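Side-chain contact in diaminopimelate decarboxylase (Phaeodactylum tricornutum, PDB 7JPJ), which probably decarboxylates diaminopimelate to lysine, the last step of lysine biosynthesis, with pyridoxal 5'-phosphate as cofactor, and works as an obligate dimer: residues A19-D22 / G26-L29. Numbering follows the deposited sequence.
Sequences ACID and GTPL
At the C-terminal end of helix 14-24, where the chain turns into strand 29-33 of the mixed β-sheet, Ile21 receives Gly26, Thr27 and Leu29. Gly26 N donates to Ile21 O across 3.0 Å at an N-H...O angle of 148°, an i+5 to i bond of the kind found in a Schellman motif; at the backbone angles of Gly26 a CB would collide with the preceding carbonyl oxygen. The same isoleucine splits its side chain between neighbours. Its CG2 branch, anti to the backbone N, lies 3.6 Å from Gly26 CA. The other branch, with CG1 beside that nitrogen (chi1 -58°), runs extended to CD1, which meets Thr27 CG2 at 3.8 Å. Thr27 thus turns its methyl to the helix, while its OG1 is hydrogen-bonded to Asp313. From the strand end Leu29 reaches back across Ile21 at about a right angle: CD2 sits 3.6 Å from Ile21 CA and 4.0 Å from Ile21 CG1, and CD1 packs on Cys20 CB at 4.0 Å. Val292 and Val413, on adjoining strands, also touch Leu29. An alanine in place of Ile21 would keep the backbone bond but would probably open a gap over Gly26 CA, leave the Thr27 methyl without its helix partner and cost Leu29 CD2 its CG1 neighbour. Between the two segments a single backbone bond ties the turn to the helix, and apolar branches seat the helix end against the sheet.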
ATOM      1  N   ALA A  19     -27.098  -5.697   8.309  1.00 21.43           N
ATOM      2  CA  ALA A  19     -27.531  -4.325   8.554  1.00 21.76           C
ATOM      3  C   ALA A  19     -26.490  -3.321   8.072  1.00 22.60           C
ATOM      4  O   ALA A  19     -26.841  -2.261   7.538  1.00 23.08           O
ATOM      5  CB  ALA A  19     -27.827  -4.125  10.041  1.00 21.25           C
ATOM      6  N   CYS A  20     -25.203  -3.640   8.250  1.00 19.95           N
ATOM      7  CA  CYS A  20     -24.143  -2.765   7.759  1.00 20.51           C
ATOM      8  C   CYS A  20     -24.110  -2.734   6.238  1.00 20.92           C
ATOM      9  O   CYS A  20     -23.962  -1.663   5.635  1.00 21.32           O
ATOM     10  CB  CYS A  20     -22.792  -3.223   8.301  1.00 20.21           C
ATOM     11  SG  CYS A  20     -22.660  -3.224  10.086  1.00 19.61           S
ATOM     12  N   ILE A  21     -24.237  -3.901   5.601  1.00 20.59           N
ATOM     13  CA  ILE A  21     -24.174  -3.975   4.144  1.00 20.89           C
ATOM     14  C   ILE A  21     -25.284  -3.143   3.513  1.00 21.28           C
ATOM     15  O   ILE A  21     -25.063  -2.433   2.525  1.00 21.60           O
ATOM     16  CB  ILE A  21     -24.230  -5.443   3.683  1.00 20.42           C
ATOM     17  CG1 ILE A  21     -23.076  -6.234   4.301  1.00 19.87           C
ATOM     18  CG2 ILE A  21     -24.171  -5.526   2.169  1.00 20.66           C
ATOM     19  CD1 ILE A  21     -23.062  -7.688   3.919  1.00 19.38           C
ATOM     20  N   ASP A  22     -26.493  -3.215   4.076  1.00 23.54           N
ATOM     21  CA  ASP A  22     -27.596  -2.396   3.579  1.00 23.68           C
ATOM     22  C   ASP A  22     -27.311  -0.907   3.742  1.00 23.99           C
ATOM     23  O   ASP A  22     -27.654  -0.105   2.866  1.00 24.17           O
ATOM     24  CB  ASP A  22     -28.891  -2.782   4.292  1.00 23.19           C
ATOM     25  CG  ASP A  22     -29.291  -4.226   4.035  1.00 22.94           C
ATOM     26  OD1 ASP A  22     -28.429  -5.026   3.609  1.00 23.02           O
ATOM     27  OD2 ASP A  22     -30.465  -4.568   4.300  1.00 22.55           O
ATOM     28  N   GLY A  26     -23.827  -2.335  -0.178  1.00 19.22           N
ATOM     29  CA  GLY A  26     -23.148  -3.517  -0.662  1.00 19.13           C
ATOM     30  C   GLY A  26     -21.761  -3.646  -0.074  1.00 18.85           C
ATOM     31  O   GLY A  26     -21.292  -2.803   0.689  1.00 18.80           O
ATOM     32  N   THR A  27     -21.097  -4.730  -0.449  1.00 19.15           N
ATOM     33  CA  THR A  27     -19.751  -5.049  -0.003  1.00 18.55           C
ATOM     34  C   THR A  27     -18.727  -4.624  -1.047  1.00 18.57           C
ATOM     35  O   THR A  27     -19.046  -4.504  -2.233  1.00 19.06           O
ATOM     36  CB  THR A  27     -19.627  -6.553   0.274  1.00 17.93           C
ATOM     37  OG1 THR A  27     -20.371  -7.289  -0.707  1.00 17.90           O
ATOM     38  CG2 THR A  27     -20.155  -6.887   1.667  1.00 17.51           C
ATOM     39  N   PRO A  28     -17.470  -4.369  -0.642  1.00 19.13           N
ATOM     40  CA  PRO A  28     -16.929  -4.415   0.722  1.00 18.27           C
ATOM     41  C   PRO A  28     -17.172  -3.134   1.512  1.00 18.34           C
ATOM     42  O   PRO A  28     -17.589  -2.131   0.933  1.00 18.93           O
ATOM     43  CB  PRO A  28     -15.435  -4.625   0.487  1.00 17.30           C
ATOM     44  CG  PRO A  28     -15.176  -3.925  -0.794  1.00 17.73           C
ATOM     45  CD  PRO A  28     -16.417  -4.093  -1.635  1.00 18.84           C
ATOM     46  N   LEU A  29     -16.912  -3.171   2.818  1.00 16.92           N
ATOM     47  CA  LEU A  29     -17.080  -1.996   3.662  1.00 16.70           C
ATOM     48  C   LEU A  29     -16.277  -2.176   4.941  1.00 16.42           C
ATOM     49  O   LEU A  29     -15.925  -3.294   5.324  1.00 16.48           O
ATOM     50  CB  LEU A  29     -18.557  -1.744   3.986  1.00 16.89           C
ATOM     51  CG  LEU A  29     -19.294  -2.866   4.726  1.00 17.05           C
ATOM     52  CD1 LEU A  29     -19.466  -2.547   6.210  1.00 16.91           C
ATOM     53  CD2 LEU A  29     -20.640  -3.132   4.071  1.00 17.45           C
TER